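Local atomic coordinates of apicoplast TIC22, putative (Plasmodium falciparum 3D7, PDB entry 4E6Z), a protein that probably acts as a chaperone in the import of proteins into the apicoplast, the relict plastid of the malaria parasite. Residues Q176-Y181 with P193-E198; L212-E217 with F255-S260. All coordinates share one frame; numbering follows the deposited sequence.

Interaction 1. Residues Q176-Y181 with P193-E198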
loop_
_atom_site.group_PDB
_atom_site.type_symbol
_atom_site.label_atom_id
_atom_site.label_comp_id
_atom_site.label_asym_id
_atom_site.label_seq_id
_atom_site.Cartn_x
_atom_site.Cartn_y
_atom_site.Cartn_z
ATOM N N GLN A 176 5.761 9.741 -5.786
ATOM C CA GLN A 176 6.752 10.545 -6.478
ATOM C C GLN A 176 7.407 9.754 -7.609
ATOM O O GLN A 176 7.543 10.250 -8.727
ATOM C CB GLN A 176 7.815 11.049 -5.506
ATOM C CG GLN A 176 8.796 12.013 -6.146
ATOM C CD GLN A 176 8.106 13.170 -6.851
ATOM O OE1 GLN A 176 7.498 14.037 -6.213
ATOM N NE2 GLN A 176 8.202 13.193 -8.179
ATOM N N ASN A 177 7.820 8.526 -7.310
ATOM C CA ASN A 177 8.435 7.658 -8.309
ATOM C C ASN A 177 7.540 7.458 -9.528
ATOM O O ASN A 177 8.022 7.354 -10.657
ATOM C CB ASN A 177 8.785 6.300 -7.693
ATOM C CG ASN A 177 9.983 6.370 -6.769
ATOM O OD1 ASN A 177 10.777 7.300 -6.841
ATOM N ND2 ASN A 177 10.126 5.376 -5.904
ATOM N N ALA A 178 6.233 7.415 -9.291
ATOM C CA ALA A 178 5.265 7.123 -10.342
ATOM C C ALA A 178 5.042 8.299 -11.295
ATOM O O ALA A 178 4.706 8.101 -12.462
ATOM C CB ALA A 178 3.944 6.671 -9.735
ATOM N N LEU A 179 5.225 9.516 -10.795
ATOM C CA LEU A 179 5.010 10.712 -11.605
ATOM C C LEU A 179 5.850 10.690 -12.871
ATOM O O LEU A 179 5.397 11.114 -13.932
ATOM C CB LEU A 179 5.318 11.974 -10.803
ATOM C CG LEU A 179 4.232 12.384 -9.815
ATOM C CD1 LEU A 179 4.592 13.699 -9.154
ATOM C CD2 LEU A 179 2.900 12.488 -10.537
ATOM N N TYR A 180 7.075 10.194 -12.747
ATOM C CA TYR A 180 7.991 10.083 -13.873
ATOM C C TYR A 180 7.329 9.372 -15.050
ATOM O O TYR A 180 7.473 9.786 -16.198
ATOM C CB TYR A 180 9.251 9.329 -13.435
ATOM C CG TYR A 180 10.294 9.148 -14.514
ATOM C CD1 TYR A 180 10.404 7.950 -15.205
ATOM C CD2 TYR A 180 11.176 10.173 -14.837
ATOM C CE1 TYR A 180 11.360 7.778 -16.187
ATOM C CE2 TYR A 180 12.135 10.010 -15.817
ATOM C CZ TYR A 180 12.221 8.809 -16.490
ATOM O OH TYR A 180 13.171 8.635 -17.470
ATOM N N TYR A 181 6.583 8.313 -14.750
ATOM C CA TYR A 181 6.015 7.447 -15.776
ATOM C C TYR A 181 4.644 7.891 -16.282
ATOM O O TYR A 181 4.065 7.259 -17.163
ATOM C CB TYR A 181 5.963 6.005 -15.268
ATOM C CG TYR A 181 7.331 5.479 -14.902
ATOM C CD1 TYR A 181 8.190 4.979 -15.880
ATOM C CD2 TYR A 181 7.772 5.501 -13.588
ATOM C CE1 TYR A 181 9.447 4.505 -15.549
ATOM C CE2 TYR A 181 9.024 5.033 -13.245
ATOM C CZ TYR A 181 9.860 4.537 -14.226
ATOM O OH TYR A 181 11.107 4.071 -13.875
ATOM N N PRO A 193 -0.614 3.942 -6.934
ATOM C CA PRO A 193 0.358 3.388 -7.880
ATOM C C PRO A 193 0.874 1.990 -7.524
ATOM O O PRO A 193 1.167 1.682 -6.367
ATOM C CB PRO A 193 1.506 4.406 -7.833
ATOM C CG PRO A 193 1.353 5.095 -6.511
ATOM C CD PRO A 193 -0.122 5.167 -6.282
ATOM N N VAL A 194 0.959 1.145 -8.544
ATOM C CA VAL A 194 1.753 -0.073 -8.484
ATOM C C VAL A 194 2.537 -0.139 -9.790
ATOM O O VAL A 194 2.086 0.380 -10.810
ATOM C CB VAL A 194 0.890 -1.340 -8.284
ATOM C CG1 VAL A 194 0.418 -1.436 -6.834
ATOM C CG2 VAL A 194 -0.295 -1.334 -9.229
ATOM N N PHE A 195 3.713 -0.754 -9.750
ATOM C CA PHE A 195 4.613 -0.766 -10.899
ATOM C C PHE A 195 4.763 -2.164 -11.493
ATOM O O PHE A 195 4.746 -3.160 -10.771
ATOM C CB PHE A 195 5.990 -0.236 -10.489
ATOM C CG PHE A 195 5.949 1.110 -9.819
ATOM C CD1 PHE A 195 6.105 2.273 -10.558
ATOM C CD2 PHE A 195 5.756 1.212 -8.451
ATOM C CE1 PHE A 195 6.063 3.512 -9.943
ATOM C CE2 PHE A 195 5.720 2.448 -7.828
ATOM C CZ PHE A 195 5.875 3.600 -8.575
ATOM N N TYR A 196 4.915 -2.236 -12.812
ATOM C CA TYR A 196 5.208 -3.512 -13.462
ATOM C C TYR A 196 6.051 -3.333 -14.722
ATOM O O TYR A 196 6.139 -2.234 -15.272
ATOM C CB TYR A 196 3.921 -4.284 -13.775
ATOM C CG TYR A 196 3.217 -3.847 -15.038
ATOM C CD1 TYR A 196 3.359 -4.568 -16.217
ATOM C CD2 TYR A 196 2.409 -2.720 -15.052
ATOM C CE1 TYR A 196 2.719 -4.177 -17.378
ATOM C CE2 TYR A 196 1.764 -2.320 -16.209
ATOM C CZ TYR A 196 1.922 -3.050 -17.369
ATOM O OH TYR A 196 1.279 -2.652 -18.521
ATOM N N ALA A 197 6.671 -4.423 -15.167
ATOM C CA ALA A 197 7.501 -4.410 -16.366
ATOM C C ALA A 197 6.917 -5.319 -17.442
ATOM O O ALA A 197 6.394 -6.398 -17.147
ATOM C CB ALA A 197 8.925 -4.825 -16.030
ATOM N N GLU A 198 7.022 -4.873 -18.689
ATOM C CA GLU A 198 6.436 -5.564 -19.838
ATOM C C GLU A 198 6.798 -7.043 -19.949
ATOM O O GLU A 198 5.923 -7.902 -20.077
ATOM C CB GLU A 198 6.848 -4.856 -21.129
ATOM C CG GLU A 198 6.351 -3.429 -21.241
ATOM C CD GLU A 198 4.896 -3.344 -21.661
ATOM O OE1 GLU A 198 4.035 -3.933 -20.972
ATOM O OE2 GLU A 198 4.615 -2.681 -22.682
#
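The phenyl ring of F195 reaches from strand 193-203 to helix 172-179 and meets A178 with its rim. A178 CA lies at the ring edge, near its plane, 3.7 Å from F195 CE1, while CZ stands 3.8 Å from A178 CB. The first torsion of F195 sets CG anti to its carbonyl carbon (chi1 -53°), directing the ring at the helix with CE1 and CZ in front. N177 adds its CB, 4.1 Å from F195 CZ in an oblique approach; its amide is engaged elsewhere, ND2 bonding to Q174. Three residues after A178, Y181 brings CD2 to 4.5 Å from F195 CE1, near the plane of the phenylalanine ring. The tyrosine ring is itself covered on one face by Y180 CD1, which sits over its centre. Two residues before F195 on the same side of the strand, P193 CB touches A178 CB at 3.8 Å, so the small alanine methyl is met by both residues. L219 of helix 216-227 also packs on F195, placing the ring between helices that cover this side of the four-stranded sheet. The contact is dominated by carbon-to-carbon approaches and has no polar bond of its own, so it rests on apolar burial and fit.

Interaction 2. Residues L212-E217 with F255-S260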
loop_
_atom_site.group_PDB
_atom_site.type_symbol
_atom_site.label_atom_id
_atom_site.label_comp_id
_atom_site.label_asym_id
_atom_site.label_seq_id
_atom_site.Cartn_x
_atom_site.Cartn_y
_atom_site.Cartn_z
ATOM N N LEU A 212 3.337 -7.404 -9.694
ATOM C CA LEU A 212 2.855 -6.040 -9.538
ATOM C C LEU A 212 3.458 -5.463 -8.265
ATOM O O LEU A 212 3.072 -5.851 -7.162
ATOM C CB LEU A 212 1.335 -6.043 -9.431
ATOM C CG LEU A 212 0.553 -5.179 -10.411
ATOM C CD1 LEU A 212 1.143 -5.279 -11.802
ATOM C CD2 LEU A 212 -0.898 -5.608 -10.400
ATOM N N PHE A 213 4.401 -4.539 -8.417
ATOM C CA PHE A 213 5.190 -4.071 -7.283
ATOM C C PHE A 213 4.676 -2.769 -6.701
ATOM O O PHE A 213 4.397 -1.821 -7.436
ATOM C CB PHE A 213 6.658 -3.895 -7.681
ATOM C CG PHE A 213 7.307 -5.151 -8.167
ATOM C CD1 PHE A 213 7.995 -5.976 -7.293
ATOM C CD2 PHE A 213 7.231 -5.510 -9.502
ATOM C CE1 PHE A 213 8.596 -7.138 -7.743
ATOM C CE2 PHE A 213 7.829 -6.665 -9.958
ATOM C CZ PHE A 213 8.512 -7.483 -9.079
ATOM N N PHE A 214 4.564 -2.723 -5.376
ATOM C CA PHE A 214 4.244 -1.478 -4.695
ATOM C C PHE A 214 5.457 -0.553 -4.676
ATOM O O PHE A 214 5.321 0.656 -4.838
ATOM C CB PHE A 214 3.708 -1.734 -3.280
ATOM C CG PHE A 214 2.249 -2.081 -3.252
ATOM C CD1 PHE A 214 1.290 -1.093 -3.090
ATOM C CD2 PHE A 214 1.832 -3.391 -3.416
ATOM C CE1 PHE A 214 -0.060 -1.408 -3.076
ATOM C CE2 PHE A 214 0.487 -3.713 -3.406
ATOM C CZ PHE A 214 -0.460 -2.720 -3.240
ATOM N N ASP A 215 6.641 -1.129 -4.492
ATOM C CA ASP A 215 7.877 -0.356 -4.533
ATOM C C ASP A 215 8.577 -0.463 -5.884
ATOM O O ASP A 215 8.895 -1.560 -6.347
ATOM C CB ASP A 215 8.826 -0.781 -3.410
ATOM C CG ASP A 215 8.374 -0.283 -2.045
ATOM O OD1 ASP A 215 7.191 0.100 -1.911
ATOM O OD2 ASP A 215 9.204 -0.275 -1.109
ATOM N N LEU A 216 8.805 0.686 -6.512
ATOM C CA LEU A 216 9.537 0.747 -7.765
ATOM C C LEU A 216 10.884 0.044 -7.629
ATOM O O LEU A 216 11.285 -0.724 -8.501
ATOM C CB LEU A 216 9.751 2.201 -8.196
ATOM C CG LEU A 216 10.654 2.399 -9.422
ATOM C CD1 LEU A 216 10.150 1.592 -10.611
ATOM C CD2 LEU A 216 10.778 3.871 -9.789
ATOM N N GLU A 217 11.575 0.309 -6.524
ATOM C CA GLU A 217 12.903 -0.249 -6.298
ATOM C C GLU A 217 12.903 -1.779 -6.243
ATOM O O GLU A 217 13.903 -2.416 -6.582
ATOM C CB GLU A 217 13.550 0.355 -5.045
ATOM C CG GLU A 217 12.559 0.845 -3.988
ATOM C CD GLU A 217 12.020 2.243 -4.268
ATOM O OE1 GLU A 217 12.760 3.230 -4.060
ATOM O OE2 GLU A 217 10.849 2.354 -4.685
ATOM N N PHE A 255 -2.325 -11.219 -12.671
ATOM C CA PHE A 255 -1.434 -10.379 -11.872
ATOM C C PHE A 255 -1.148 -10.961 -10.490
ATOM O O PHE A 255 -1.998 -11.615 -9.883
ATOM C CB PHE A 255 -2.012 -8.968 -11.716
ATOM C CG PHE A 255 -1.913 -8.131 -12.955
ATOM C CD1 PHE A 255 -0.704 -7.574 -13.336
ATOM C CD2 PHE A 255 -3.031 -7.890 -13.735
ATOM C CE1 PHE A 255 -0.608 -6.800 -14.481
ATOM C CE2 PHE A 255 -2.942 -7.115 -14.881
ATOM C CZ PHE A 255 -1.728 -6.569 -15.254
ATOM N N GLY A 256 0.062 -10.712 -10.002
ATOM C CA GLY A 256 0.426 -11.043 -8.638
ATOM C C GLY A 256 0.959 -9.814 -7.924
ATOM O O GLY A 256 1.778 -9.080 -8.474
ATOM N N PHE A 257 0.489 -9.583 -6.702
ATOM C CA PHE A 257 0.934 -8.432 -5.921
ATOM C C PHE A 257 2.226 -8.722 -5.171
ATOM O O PHE A 257 2.333 -9.723 -4.463
ATOM C CB PHE A 257 -0.149 -7.988 -4.931
ATOM C CG PHE A 257 -1.256 -7.193 -5.560
ATOM C CD1 PHE A 257 -1.012 -5.928 -6.072
ATOM C CD2 PHE A 257 -2.542 -7.702 -5.627
ATOM C CE1 PHE A 257 -2.029 -5.190 -6.653
ATOM C CE2 PHE A 257 -3.563 -6.968 -6.205
ATOM C CZ PHE A 257 -3.306 -5.711 -6.719
ATOM N N VAL A 258 3.208 -7.843 -5.334
ATOM C CA VAL A 258 4.431 -7.915 -4.548
ATOM C C VAL A 258 4.514 -6.723 -3.595
ATOM O O VAL A 258 4.810 -5.603 -4.013
ATOM C CB VAL A 258 5.691 -7.948 -5.433
ATOM C CG1 VAL A 258 6.938 -8.042 -4.563
ATOM C CG2 VAL A 258 5.632 -9.112 -6.434
ATOM N N PRO A 259 4.250 -6.965 -2.305
ATOM C CA PRO A 259 4.284 -5.909 -1.289
ATOM C C PRO A 259 5.656 -5.251 -1.197
ATOM O O PRO A 259 6.663 -5.863 -1.543
ATOM C CB PRO A 259 3.996 -6.664 0.013
ATOM C CG PRO A 259 3.351 -7.941 -0.405
ATOM C CD PRO A 259 3.945 -8.285 -1.726
ATOM N N SER A 260 5.688 -4.009 -0.735
ATOM C CA SER A 260 6.947 -3.355 -0.417
ATOM C C SER A 260 7.739 -4.252 0.522
ATOM O O SER A 260 7.251 -4.614 1.590
ATOM C CB SER A 260 6.684 -2.007 0.257
ATOM O OG SER A 260 7.883 -1.453 0.772
HETATM O O HOH W 1 7.129 -3.820 -4.018
#
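The carbonyl oxygen of V258 is approached by two groups: it accepts from F214 N at 3.2 Å, and a water 2.9 Å from V258 O, placed to donate to it, accepts from D215 N. This is where a parallel pair of beta strands, 208-213 and 255-258, ends, the latter being an outer strand of a mixed four-stranded sheet. Further back along the pair, L212 bonds to the residues flanking F257, its N to G256 O at 2.6 Å and its O to V258 N at 2.7 Å in a nearly straight bond (175° at the hydrogen), the usual parallel pattern. Side chains sort to the two faces. On one, V258 lies beside F213, pointing the same way, with CG2 over the phenylalanine face in a CH-pi contact, 4.2 Å from the ring centroid. On the other, L212 meets two aromatic rings obliquely, CD1 and CD2 lying against F255 and CD2 also reaching F257 CE1 at 3.9 Å. F214 crosses F257 with the planes at 35°, and M243 of helix 243-247 touches both. Past the strands, D215 and S260 each occupy the N-cap position of a following helix, though the D215 side chain makes no capping bond. S260 extends OG away from its own N (chi1 170°), where it weakly caps its helix and donates to D215 OD2 at 2.6 Å, meeting that oxygen from above the carboxylate plane.

Overall arrangement
Interactions 1 and 2 follow one another along the chain, and their centres are 10 Å apart. They share the mixed sheet ordered 238-242, 193-203, 208-213, 255-258: the middle strands are antiparallel neighbours, and a probable hydrogen bond from F195 N to F213 O, 2.6 Å long, joins the contacts directly. Beside it, Y196 CB packs 3.6 Å from L212 CD1. On the helical side, F195 CE2 lies 3.5 Å from F214 O. Q174 of helix 172-179 ties the two contacts together, bonding to the N177 amide of interaction 1 and to the backbone N of L216 and the carboxylate of E217 in interaction 2. Helix 172-179 thus packs on one side of the sheet, while 255-258 forms an outermost strand within the chain.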